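Local coordinates for protein ochratoxinase (Aspergillus niger, PDB 4C65) that hydrolyses the mycotoxin ochratoxin A to ochratoxin alpha and L-phenylalanine as a zinc-dependent carboxypeptidase of the amidohydrolase superfamily, at residues 9-14 and 47-52; 63-68 and 107-112; 328-333 and 366-371. One frame throughout, in Å; residues are numbered along the deposited sequence.

Each of the three contacts closes a loop of more than thirty residues, and the loops follow in series, none nesting or crossing. Contact 1 comes first, setting helix 46-51 beside residues 9-11 of strand 7-15 in the small beta domain. Strand 60-67 then runs from the neighbourhood of strand 7-15 into the barrel, where contact 2 pairs it with strand 109-114 beside the zinc site. Contact 3, much later, sets strand 331-332 against the 3-10 turn that follows helix 358-365. Contacts 2 and 3 touch: Trp-66 packs on Ala-369 and Pro-370, and Cys-68 N lies 2.9 Å from Leu-333 O, a probable hydrogen bond. Contact 1 stands apart, its centre about 23 Å from that of contact 2.

Contact 1: residues 9-14 and 47-52; sequences IIYAGL and KYLRST
Ile-9 and Thr-52 cross at about a right angle, and the extended Ile-9 chain does most of the touching. With CG1 anti to the carbonyl carbon (chi1 -54°) and the chain drawn out straight beyond it, CD1 reaches past the threonine to the last turn of helix 46-51. There it meets the backbone carbonyl Tyr-48 O at 3.6 Å, while Ile-9 CG1 lies 3.8 Å from Thr-52 CB. The methyl Thr-52 CG2 also borders Ile-9 CD1, at 3.8 Å. Because Thr-52 OG1 stands anti to its own backbone N (chi1 -173°), the hydroxyl turns to the strand and bonds to Val-7 O, tying the first residue after the helix to strand 7-15. Leu-49 comes in from one side: its CD2 branch lies 4.0 Å from Ile-9 CD1 and 3.7 Å from Tyr-11 OH, crossing the tyrosine side chain nearly perpendicularly. The Tyr-11 ring also has a cation-pi partner in Arg-57. No hydrogen bond joins the two segments directly. Helix 46-51 lies in the beta-alpha-beta connection from strand 34-38 to strand 54-58, parallel strands of one sheet with 26-31 and 7-15 between them, in the beta-sandwich domain characteristic of amidohydrolases.

Contact 2: residues 63-68 and 107-112; sequences PGLWDC and NGYTSY
Parallel strands of the amidohydrolase TIM barrel meet where Leu-65, Trp-66 and Asp-67 pair with Tyr-109, Ser-111 and Tyr-112, next to the zinc ligand His-69. The register slips by one residue between Leu-65 and Trp-66, a beta bulge. Leu-65 O accepts from Thr-110 N at 3.0 Å and weakly from Ser-111 N. On either side of this doubled acceptor the pairing is simpler, Leu-65 N giving to Gly-108 O at 2.9 Å and Asp-67 N to Ser-111 O at 3.2 Å. Gly-108, at positive phi, also ends helix 90-106 as the C-prime residue of a Schellman motif. On one face of the sheet Leu-65 CB sits over the Tyr-109 ring, 3.7 Å from its centroid, a CH-pi contact, while Asp-67 N approaches the ring edge in plane. Asp-67 CB approaches Tyr-112 CD1 at 3.9 Å. The Asp-67 carboxylate accepts from Thr-335 OG1 at OD2 and from His-69 N at OD1, consistent with a second-shell role in placing the zinc ligand. On the other face, Trp-66 CG opposite its carbonyl carbon (chi1 -80°) lays the indole beneath Ser-111 CB, 3.3 Å from the five-membered ring's centroid and 15° off the normal.

Contact 3: residues 328-333 and 366-371; sequences GVTIAL and TANAPL
Asn-368 reaches across to Ile-331 O with its side-chain amide, and this hydrogen bond is the sole polar link between the two segments. ND2 donates over 3.0 Å, with an angle of 150° at the hydrogen. The donor lies in the carbonyl plane of Ile-331, while the acceptor sits somewhat out of the plane of the asparagine amide. CG stands anti to the carbonyl carbon of Asn-368 (chi1 -74°), a setting that carries the amide over to the strand and brings CB to 3.3 Å from Ile-331 O. One carbonyl of a weakly bonded strand thus gains a side-chain partner from a loop.

The remaining contacts are van der Waals and lie to both sides of Ile-331. Before it in the chain, Thr-330 turns its methyl across: CG2 lies 4.0 Å from Asn-368 CG and makes an apolar contact with Leu-371 CD1 at 3.6 Å, the threonine and leucine side chains crossing nearly at right angles. After it, Ala-332 CB packs on Ala-369 CA at 4.0 Å, a second apolar pair, where the backbones come closest.

Backbone bonds shape the turn that presents these groups. Ala-369 N bonds to Thr-366 O, and a 3-10 turn begins at Ala-369, with Leu-371 N bonded to Asn-368 O at 3.0 Å as its i to i+3 link, so that Asn-368 and Leu-371 both face the strand.

Strand 331-332 is the last of a parallel run of barrel strands; Thr-330 and Ala-332 bond through their backbones to Tyr-284 of strand 283-285. Ile-331 CB points the other way, and its side chain packs on Tyr-321 and Ile-325 of helix 304-327. The 3-10 turn follows helix 358-365 and touches both strand 331-332 and strand 60-67.

Contact 1: residues 9-14 and 47-52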
ATOM      1  N   ILE A   9     -47.462  20.534  33.552  1.00 25.30           N
ATOM      2  CA  ILE A   9     -48.816  20.501  33.006  1.00 24.63           C
ATOM      3  C   ILE A   9     -48.923  21.526  31.909  1.00 23.60           C
ATOM      4  O   ILE A   9     -48.562  22.684  32.098  1.00 23.91           O
ATOM      5  CB  ILE A   9     -49.900  20.777  34.064  1.00 26.29           C
ATOM      6  CG1 ILE A   9     -49.717  19.816  35.244  1.00 27.39           C
ATOM      7  CG2 ILE A   9     -51.283  20.591  33.453  1.00 25.89           C
ATOM      8  CD1 ILE A   9     -50.737  19.960  36.340  1.00 29.06           C
ATOM      9  N   ILE A  10     -49.394  21.080  30.749  1.00 22.43           N
ATOM     10  CA  ILE A  10     -49.625  21.964  29.619  1.00 22.10           C
ATOM     11  C   ILE A  10     -51.103  21.926  29.248  1.00 22.07           C
ATOM     12  O   ILE A  10     -51.631  20.867  28.932  1.00 21.31           O
ATOM     13  CB  ILE A  10     -48.821  21.520  28.384  1.00 20.97           C
ATOM     14  CG1 ILE A  10     -47.340  21.403  28.723  1.00 21.00           C
ATOM     15  CG2 ILE A  10     -49.045  22.495  27.231  1.00 20.83           C
ATOM     16  CD1 ILE A  10     -46.585  20.497  27.773  1.00 20.01           C
ATOM     17  N   TYR A  11     -51.762  23.077  29.343  1.00 22.72           N
ATOM     18  CA  TYR A  11     -53.154  23.206  28.953  1.00 22.93           C
ATOM     19  C   TYR A  11     -53.220  23.683  27.535  1.00 22.16           C
ATOM     20  O   TYR A  11     -52.521  24.630  27.165  1.00 22.16           O
ATOM     21  CB  TYR A  11     -53.858  24.217  29.846  1.00 24.78           C
ATOM     22  CG  TYR A  11     -53.954  23.795  31.294  1.00 25.79           C
ATOM     23  CD1 TYR A  11     -55.029  23.058  31.751  1.00 26.38           C
ATOM     24  CD2 TYR A  11     -52.955  24.112  32.192  1.00 26.45           C
ATOM     25  CE1 TYR A  11     -55.126  22.669  33.079  1.00 27.35           C
ATOM     26  CE2 TYR A  11     -53.045  23.728  33.535  1.00 27.50           C
ATOM     27  CZ  TYR A  11     -54.140  23.017  33.968  1.00 27.85           C
ATOM     28  OH  TYR A  11     -54.246  22.647  35.273  1.00 28.85           O
ATOM     29  N   ALA A  12     -54.064  23.043  26.735  1.00 21.61           N
ATOM     30  CA  ALA A  12     -54.132  23.354  25.315  1.00 21.16           C
ATOM     31  C   ALA A  12     -55.544  23.648  24.847  1.00 22.11           C
ATOM     32  O   ALA A  12     -56.434  22.830  25.041  1.00 22.22           O
ATOM     33  CB  ALA A  12     -53.534  22.211  24.495  1.00 20.07           C
ATOM     34  N   GLY A  13     -55.733  24.790  24.184  1.00 22.66           N
ATOM     35  CA  GLY A  13     -57.002  25.101  23.537  1.00 23.80           C
ATOM     36  C   GLY A  13     -57.412  24.003  22.559  1.00 23.45           C
ATOM     37  O   GLY A  13     -58.560  23.573  22.525  1.00 24.11           O
ATOM     38  N   LEU A  14     -56.442  23.536  21.783  1.00 22.61           N
ATOM     39  CA  LEU A  14     -56.619  22.414  20.870  1.00 22.30           C
ATOM     40  C   LEU A  14     -55.423  21.472  20.994  1.00 20.93           C
ATOM     41  O   LEU A  14     -54.275  21.905  20.920  1.00 20.01           O
ATOM     42  CB  LEU A  14     -56.717  22.938  19.438  1.00 23.00           C
ATOM     43  CG  LEU A  14     -56.949  21.908  18.336  1.00 23.28           C
ATOM     44  CD1 LEU A  14     -58.368  21.366  18.395  1.00 24.74           C
ATOM     45  CD2 LEU A  14     -56.660  22.535  16.982  1.00 23.84           C
ATOM     46  N   LYS A  47     -53.003  14.099  41.473  1.00 36.43           N
ATOM     47  CA  LYS A  47     -51.621  13.966  41.949  1.00 36.79           C
ATOM     48  C   LYS A  47     -50.667  14.852  41.171  1.00 35.13           C
ATOM     49  O   LYS A  47     -49.729  15.390  41.743  1.00 35.71           O
ATOM     50  CB  LYS A  47     -51.149  12.520  41.938  1.00 37.27           C
ATOM     51  CG  LYS A  47     -51.163  11.840  40.594  1.00 35.53           C
ATOM     52  CD  LYS A  47     -50.551  10.446  40.690  1.00 36.34           C
ATOM     53  CE  LYS A  47     -50.862   9.633  39.436  1.00 35.08           C
ATOM     54  NZ  LYS A  47     -49.948   8.497  39.189  1.00 35.31           N
ATOM     55  N   TYR A  48     -50.952  15.053  39.883  1.00 33.28           N
ATOM     56  CA  TYR A  48     -50.143  15.950  39.044  1.00 31.84           C
ATOM     57  C   TYR A  48     -50.439  17.428  39.306  1.00 32.37           C
ATOM     58  O   TYR A  48     -49.522  18.254  39.275  1.00 32.39           O
ATOM     59  CB  TYR A  48     -50.329  15.647  37.556  1.00 29.76           C
ATOM     60  CG  TYR A  48     -49.989  14.232  37.171  1.00 29.29           C
ATOM     61  CD1 TYR A  48     -48.743  13.679  37.493  1.00 29.72           C
ATOM     62  CD2 TYR A  48     -50.907  13.440  36.503  1.00 28.77           C
ATOM     63  CE1 TYR A  48     -48.430  12.371  37.155  1.00 29.68           C
ATOM     64  CE2 TYR A  48     -50.595  12.133  36.149  1.00 28.81           C
ATOM     65  CZ  TYR A  48     -49.362  11.604  36.485  1.00 29.16           C
ATOM     66  OH  TYR A  48     -49.060  10.321  36.133  1.00 29.64           O
ATOM     67  N   LEU A  49     -51.697  17.757  39.614  1.00 33.22           N
ATOM     68  CA  LEU A  49     -52.069  19.115  40.013  1.00 34.06           C
ATOM     69  C   LEU A  49     -51.305  19.548  41.274  1.00 36.32           C
ATOM     70  O   LEU A  49     -50.938  20.722  41.409  1.00 36.80           O
ATOM     71  CB  LEU A  49     -53.573  19.217  40.253  1.00 34.90           C
ATOM     72  CG  LEU A  49     -54.491  19.097  39.032  1.00 33.61           C
ATOM     73  CD1 LEU A  49     -55.951  19.006  39.451  1.00 34.91           C
ATOM     74  CD2 LEU A  49     -54.292  20.259  38.077  1.00 32.41           C
ATOM     75  N   ARG A  50     -51.064  18.592  42.175  1.00 37.91           N
ATOM     76  CA  ARG A  50     -50.287  18.795  43.410  1.00 40.30           C
ATOM     77  C   ARG A  50     -48.785  18.929  43.164  1.00 40.53           C
ATOM     78  O   ARG A  50     -48.135  19.813  43.726  1.00 41.95           O
ATOM     79  CB  ARG A  50     -50.494  17.598  44.349  1.00 41.65           C
ATOM     80  CG  ARG A  50     -51.654  17.776  45.265  1.00 43.42           C
ATOM     81  CD  ARG A  50     -52.026  16.392  45.708  1.00 44.33           C
ATOM     82  NE  ARG A  50     -53.465  16.216  45.827  1.00 44.86           N
ATOM     83  CZ  ARG A  50     -54.138  15.104  45.510  1.00 44.54           C
ATOM     84  NH1 ARG A  50     -53.531  14.018  45.037  1.00 43.90           N
ATOM     85  NH2 ARG A  50     -55.451  15.081  45.695  1.00 45.21           N
ATOM     86  N   SER A  51     -48.243  18.041  42.332  1.00 39.60           N
ATOM     87  CA  SER A  51     -46.802  17.879  42.219  1.00 40.09           C
ATOM     88  C   SER A  51     -46.154  18.722  41.114  1.00 39.19           C
ATOM     89  O   SER A  51     -44.930  18.762  41.019  1.00 39.80           O
ATOM     90  CB  SER A  51     -46.467  16.404  42.015  1.00 39.86           C
ATOM     91  OG  SER A  51     -46.900  15.948  40.736  1.00 37.83           O
ATOM     92  N   THR A  52     -46.943  19.413  40.291  1.00 38.66           N
ATOM     93  CA  THR A  52     -46.380  20.126  39.130  1.00 37.47           C
ATOM     94  C   THR A  52     -45.394  21.259  39.489  1.00 39.26           C
ATOM     95  O   THR A  52     -45.674  22.130  40.293  1.00 41.30           O
ATOM     96  CB  THR A  52     -47.483  20.625  38.160  1.00 36.03           C
ATOM     97  OG1 THR A  52     -46.878  21.168  36.979  1.00 34.42           O
ATOM     98  CG2 THR A  52     -48.388  21.688  38.801  1.00 37.27           C
TER

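Contact 2: residues 63-68 and 107-112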
ATOM      1  N   PRO A  63     -47.616  16.565  18.718  1.00 14.49           N
ATOM      2  CA  PRO A  63     -46.301  15.927  18.807  1.00 14.12           C
ATOM      3  C   PRO A  63     -45.234  16.692  18.071  1.00 13.58           C
ATOM      4  O   PRO A  63     -45.518  17.383  17.090  1.00 13.60           O
ATOM      5  CB  PRO A  63     -46.504  14.563  18.118  1.00 14.44           C
ATOM      6  CG  PRO A  63     -47.973  14.391  17.979  1.00 15.08           C
ATOM      7  CD  PRO A  63     -48.538  15.773  17.902  1.00 15.21           C
ATOM      8  N   GLY A  64     -44.003  16.581  18.549  1.00 13.36           N
ATOM      9  CA  GLY A  64     -42.854  17.097  17.794  1.00 13.28           C
ATOM     10  C   GLY A  64     -42.787  16.465  16.399  1.00 12.95           C
ATOM     11  O   GLY A  64     -43.137  15.297  16.226  1.00 13.14           O
ATOM     12  N   LEU A  65     -42.360  17.252  15.418  1.00 12.96           N
ATOM     13  CA  LEU A  65     -42.388  16.829  14.027  1.00 13.24           C
ATOM     14  C   LEU A  65     -41.173  15.986  13.658  1.00 13.05           C
ATOM     15  O   LEU A  65     -40.080  16.197  14.174  1.00 12.75           O
ATOM     16  CB  LEU A  65     -42.455  18.048  13.126  1.00 13.63           C
ATOM     17  CG  LEU A  65     -43.749  18.847  13.178  1.00 14.24           C
ATOM     18  CD1 LEU A  65     -43.514  20.246  12.640  1.00 14.58           C
ATOM     19  CD2 LEU A  65     -44.823  18.109  12.374  1.00 14.96           C
ATOM     20  N   TRP A  66     -41.396  15.032  12.753  1.00 13.65           N
ATOM     21  CA  TRP A  66     -40.338  14.209  12.169  1.00 13.66           C
ATOM     22  C   TRP A  66     -40.116  14.622  10.719  1.00 13.90           C
ATOM     23  O   TRP A  66     -41.052  15.008  10.026  1.00 14.90           O
ATOM     24  CB  TRP A  66     -40.727  12.754  12.119  1.00 14.18           C
ATOM     25  CG  TRP A  66     -40.577  11.998  13.381  1.00 14.07           C
ATOM     26  CD1 TRP A  66     -41.235  12.212  14.539  1.00 14.08           C
ATOM     27  CD2 TRP A  66     -39.789  10.819  13.578  1.00 14.15           C
ATOM     28  NE1 TRP A  66     -40.859  11.275  15.477  1.00 14.07           N
ATOM     29  CE2 TRP A  66     -39.971  10.410  14.903  1.00 14.19           C
ATOM     30  CE3 TRP A  66     -38.927  10.085  12.762  1.00 14.67           C
ATOM     31  CZ2 TRP A  66     -39.309   9.318  15.442  1.00 14.52           C
ATOM     32  CZ3 TRP A  66     -38.292   8.979  13.296  1.00 14.93           C
ATOM     33  CH2 TRP A  66     -38.499   8.603  14.622  1.00 14.92           C
ATOM     34  N   ASP A  67     -38.863  14.583  10.274  1.00 13.60           N
ATOM     35  CA  ASP A  67     -38.591  14.484   8.864  1.00 13.83           C
ATOM     36  C   ASP A  67     -37.809  13.216   8.631  1.00 14.12           C
ATOM     37  O   ASP A  67     -36.763  13.002   9.262  1.00 14.15           O
ATOM     38  CB  ASP A  67     -37.851  15.690   8.332  1.00 13.53           C
ATOM     39  CG  ASP A  67     -37.936  15.770   6.810  1.00 14.12           C
ATOM     40  OD1 ASP A  67     -37.192  15.003   6.130  1.00 14.07           O
ATOM     41  OD2 ASP A  67     -38.753  16.576   6.324  1.00 14.45           O
ATOM     42  N   CYS A  68     -38.320  12.384   7.728  1.00 14.88           N
ATOM     43  CA  CYS A  68     -37.774  11.063   7.513  1.00 15.51           C
ATOM     44  C   CYS A  68     -36.793  10.963   6.359  1.00 16.16           C
ATOM     45  O   CYS A  68     -36.384   9.863   5.988  1.00 17.11           O
ATOM     46  CB  CYS A  68     -38.911  10.088   7.307  1.00 16.31           C
ATOM     47  SG  CYS A  68     -40.011  10.001   8.739  1.00 16.25           S
ATOM     48  N   ASN A 107     -37.740  24.968  14.934  1.00 17.84           N
ATOM     49  CA  ASN A 107     -38.923  24.832  14.088  1.00 18.38           C
ATOM     50  C   ASN A 107     -39.863  23.731  14.509  1.00 17.35           C
ATOM     51  O   ASN A 107     -40.785  23.404  13.777  1.00 17.81           O
ATOM     52  CB  ASN A 107     -38.502  24.618  12.631  1.00 19.86           C
ATOM     53  CG  ASN A 107     -38.137  25.918  11.968  1.00 21.87           C
ATOM     54  OD1 ASN A 107     -39.018  26.569  11.454  1.00 24.21           O
ATOM     55  ND2 ASN A 107     -36.869  26.366  12.089  1.00 22.77           N
ATOM     56  N   GLY A 108     -39.603  23.114  15.651  1.00 16.70           N
ATOM     57  CA  GLY A 108     -40.451  22.037  16.162  1.00 16.16           C
ATOM     58  C   GLY A 108     -40.161  20.642  15.616  1.00 15.43           C
ATOM     59  O   GLY A 108     -40.955  19.724  15.785  1.00 15.18           O
ATOM     60  N   TYR A 109     -39.028  20.467  14.974  1.00 14.81           N
ATOM     61  CA  TYR A 109     -38.616  19.153  14.520  1.00 14.76           C
ATOM     62  C   TYR A 109     -37.771  18.466  15.594  1.00 14.36           C
ATOM     63  O   TYR A 109     -36.626  18.869  15.808  1.00 14.31           O
ATOM     64  CB  TYR A 109     -37.879  19.268  13.162  1.00 14.85           C
ATOM     65  CG  TYR A 109     -38.872  19.442  12.015  1.00 15.08           C
ATOM     66  CD1 TYR A 109     -39.476  20.685  11.768  1.00 15.08           C
ATOM     67  CD2 TYR A 109     -39.243  18.349  11.225  1.00 14.93           C
ATOM     68  CE1 TYR A 109     -40.406  20.829  10.765  1.00 15.33           C
ATOM     69  CE2 TYR A 109     -40.163  18.492  10.206  1.00 15.21           C
ATOM     70  CZ  TYR A 109     -40.763  19.733  10.000  1.00 15.59           C
ATOM     71  OH  TYR A 109     -41.679  19.874   8.970  1.00 16.58           O
ATOM     72  N   THR A 110     -38.356  17.471  16.261  1.00 13.88           N
ATOM     73  CA  THR A 110     -37.700  16.794  17.355  1.00 14.01           C
ATOM     74  C   THR A 110     -37.083  15.439  16.971  1.00 13.74           C
ATOM     75  O   THR A 110     -36.395  14.814  17.773  1.00 13.86           O
ATOM     76  CB  THR A 110     -38.647  16.641  18.547  1.00 14.35           C
ATOM     77  OG1 THR A 110     -39.804  15.904  18.169  1.00 14.52           O
ATOM     78  CG2 THR A 110     -39.085  18.003  19.049  1.00 14.72           C
ATOM     79  N   SER A 111     -37.348  14.986  15.750  1.00 13.43           N
ATOM     80  CA  SER A 111     -36.701  13.798  15.211  1.00 13.33           C
ATOM     81  C   SER A 111     -36.398  13.972  13.730  1.00 13.29           C
ATOM     82  O   SER A 111     -37.208  14.509  12.983  1.00 13.44           O
ATOM     83  CB  SER A 111     -37.562  12.531  15.429  1.00 13.33           C
ATOM     84  OG  SER A 111     -37.592  12.130  16.804  1.00 13.33           O
ATOM     85  N   TYR A 112     -35.229  13.484  13.341  1.00 13.22           N
ATOM     86  CA  TYR A 112     -34.767  13.459  11.982  1.00 13.09           C
ATOM     87  C   TYR A 112     -34.247  12.046  11.649  1.00 13.10           C
ATOM     88  O   TYR A 112     -33.553  11.442  12.436  1.00 12.36           O
ATOM     89  CB  TYR A 112     -33.581  14.399  11.837  1.00 12.94           C
ATOM     90  CG  TYR A 112     -33.834  15.846  11.441  1.00 13.00           C
ATOM     91  CD1 TYR A 112     -35.080  16.305  11.036  1.00 12.92           C
ATOM     92  CD2 TYR A 112     -32.759  16.741  11.398  1.00 12.88           C
ATOM     93  CE1 TYR A 112     -35.242  17.628  10.640  1.00 13.03           C
ATOM     94  CE2 TYR A 112     -32.917  18.039  10.991  1.00 12.95           C
ATOM     95  CZ  TYR A 112     -34.159  18.490  10.634  1.00 12.97           C
ATOM     96  OH  TYR A 112     -34.277  19.787  10.221  1.00 13.11           O
TER

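Contact 3: residues 328-333 and 366-371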
ATOM      1  N   GLY A 328     -54.427   4.037   0.564  1.00 30.23           N
ATOM      2  CA  GLY A 328     -54.258   3.775   1.991  1.00 29.44           C
ATOM      3  C   GLY A 328     -52.918   3.164   2.376  1.00 28.13           C
ATOM      4  O   GLY A 328     -52.799   2.552   3.420  1.00 27.57           O
ATOM      5  N   VAL A 329     -51.893   3.360   1.541  1.00 27.29           N
ATOM      6  CA  VAL A 329     -50.489   3.036   1.900  1.00 25.05           C
ATOM      7  C   VAL A 329     -50.070   3.911   3.060  1.00 23.26           C
ATOM      8  O   VAL A 329     -50.434   5.085   3.106  1.00 23.37           O
ATOM      9  CB  VAL A 329     -49.531   3.305   0.724  1.00 25.29           C
ATOM     10  CG1 VAL A 329     -48.095   2.932   1.088  1.00 24.67           C
ATOM     11  CG2 VAL A 329     -49.980   2.544  -0.524  1.00 26.28           C
ATOM     12  N   THR A 330     -49.332   3.345   4.002  1.00 21.47           N
ATOM     13  CA  THR A 330     -48.858   4.104   5.140  1.00 20.24           C
ATOM     14  C   THR A 330     -47.740   5.073   4.715  1.00 19.27           C
ATOM     15  O   THR A 330     -46.733   4.649   4.141  1.00 18.82           O
ATOM     16  CB  THR A 330     -48.294   3.179   6.210  1.00 19.62           C
ATOM     17  OG1 THR A 330     -49.280   2.230   6.579  1.00 19.89           O
ATOM     18  CG2 THR A 330     -47.871   3.971   7.430  1.00 19.16           C
ATOM     19  N   ILE A 331     -47.927   6.354   5.002  1.00 18.72           N
ATOM     20  CA  ILE A 331     -47.052   7.380   4.502  1.00 18.13           C
ATOM     21  C   ILE A 331     -46.394   8.137   5.638  1.00 17.29           C
ATOM     22  O   ILE A 331     -46.996   8.366   6.682  1.00 17.30           O
ATOM     23  CB  ILE A 331     -47.851   8.334   3.594  1.00 19.11           C
ATOM     24  CG1 ILE A 331     -48.294   7.563   2.357  1.00 20.26           C
ATOM     25  CG2 ILE A 331     -47.021   9.536   3.154  1.00 18.92           C
ATOM     26  CD1 ILE A 331     -49.627   8.002   1.852  1.00 21.91           C
ATOM     27  N   ALA A 332     -45.139   8.519   5.427  1.00 16.68           N
ATOM     28  CA  ALA A 332     -44.464   9.464   6.308  1.00 16.14           C
ATOM     29  C   ALA A 332     -43.818  10.527   5.444  1.00 16.50           C
ATOM     30  O   ALA A 332     -43.660  10.349   4.226  1.00 17.61           O
ATOM     31  CB  ALA A 332     -43.438   8.778   7.172  1.00 15.06           C
ATOM     32  N   LEU A 333     -43.489  11.654   6.060  1.00 15.93           N
ATOM     33  CA  LEU A 333     -42.992  12.804   5.319  1.00 15.93           C
ATOM     34  C   LEU A 333     -41.477  12.932   5.425  1.00 15.06           C
ATOM     35  O   LEU A 333     -40.893  12.752   6.494  1.00 14.43           O
ATOM     36  CB  LEU A 333     -43.637  14.118   5.802  1.00 16.15           C
ATOM     37  CG  LEU A 333     -45.142  14.217   5.622  1.00 16.79           C
ATOM     38  CD1 LEU A 333     -45.609  15.630   5.889  1.00 17.52           C
ATOM     39  CD2 LEU A 333     -45.587  13.798   4.229  1.00 17.73           C
ATOM     40  N   THR A 366     -45.851  12.820  12.165  1.00 13.73           N
ATOM     41  CA  THR A 366     -45.764  12.551  13.582  1.00 13.39           C
ATOM     42  C   THR A 366     -45.980  11.093  13.871  1.00 13.22           C
ATOM     43  O   THR A 366     -45.026  10.342  14.004  1.00 12.47           O
ATOM     44  CB  THR A 366     -46.748  13.438  14.382  1.00 14.25           C
ATOM     45  OG1 THR A 366     -48.111  13.191  13.993  1.00 14.92           O
ATOM     46  CG2 THR A 366     -46.435  14.883  14.162  1.00 14.31           C
ATOM     47  N   ALA A 367     -47.230  10.655  13.918  1.00 13.98           N
ATOM     48  CA  ALA A 367     -47.560   9.294  14.365  1.00 14.31           C
ATOM     49  C   ALA A 367     -46.910   8.191  13.512  1.00 14.10           C
ATOM     50  O   ALA A 367     -46.473   7.182  14.049  1.00 13.77           O
ATOM     51  CB  ALA A 367     -49.076   9.097  14.441  1.00 15.19           C
ATOM     52  N   ASN A 368     -46.884   8.378  12.199  1.00 14.45           N
ATOM     53  CA  ASN A 368     -46.384   7.364  11.274  1.00 14.59           C
ATOM     54  C   ASN A 368     -44.894   7.399  11.146  1.00 14.32           C
ATOM     55  O   ASN A 368     -44.281   6.414  10.778  1.00 14.32           O
ATOM     56  CB  ASN A 368     -46.962   7.569   9.877  1.00 14.96           C
ATOM     57  CG  ASN A 368     -48.424   7.158   9.770  1.00 15.99           C
ATOM     58  OD1 ASN A 368     -48.978   6.486  10.635  1.00 16.39           O
ATOM     59  ND2 ASN A 368     -49.053   7.578   8.687  1.00 16.70           N
ATOM     60  N   ALA A 369     -44.302   8.547  11.447  1.00 14.63           N
ATOM     61  CA  ALA A 369     -42.897   8.795  11.127  1.00 14.20           C
ATOM     62  C   ALA A 369     -41.897   7.827  11.770  1.00 14.20           C
ATOM     63  O   ALA A 369     -40.932   7.427  11.115  1.00 14.36           O
ATOM     64  CB  ALA A 369     -42.538  10.213  11.467  1.00 14.05           C
ATOM     65  N   PRO A 370     -42.099   7.449  13.039  1.00 14.36           N
ATOM     66  CA  PRO A 370     -41.164   6.471  13.590  1.00 14.05           C
ATOM     67  C   PRO A 370     -41.125   5.103  12.893  1.00 14.03           C
ATOM     68  O   PRO A 370     -40.151   4.363  13.069  1.00 13.33           O
ATOM     69  CB  PRO A 370     -41.609   6.316  15.048  1.00 14.51           C
ATOM     70  CG  PRO A 370     -42.524   7.454  15.322  1.00 14.77           C
ATOM     71  CD  PRO A 370     -43.109   7.873  14.018  1.00 14.83           C
ATOM     72  N   LEU A 371     -42.157   4.768  12.118  1.00 14.53           N
ATOM     73  CA  LEU A 371     -42.123   3.550  11.286  1.00 14.68           C
ATOM     74  C   LEU A 371     -40.924   3.584  10.340  1.00 13.98           C
ATOM     75  O   LEU A 371     -40.391   2.543   9.935  1.00 13.96           O
ATOM     76  CB  LEU A 371     -43.389   3.376  10.478  1.00 15.16           C
ATOM     77  CG  LEU A 371     -44.678   3.136  11.259  1.00 15.92           C
ATOM     78  CD1 LEU A 371     -45.861   3.244  10.316  1.00 16.31           C
ATOM     79  CD2 LEU A 371     -44.661   1.779  11.952  1.00 16.25           C
TER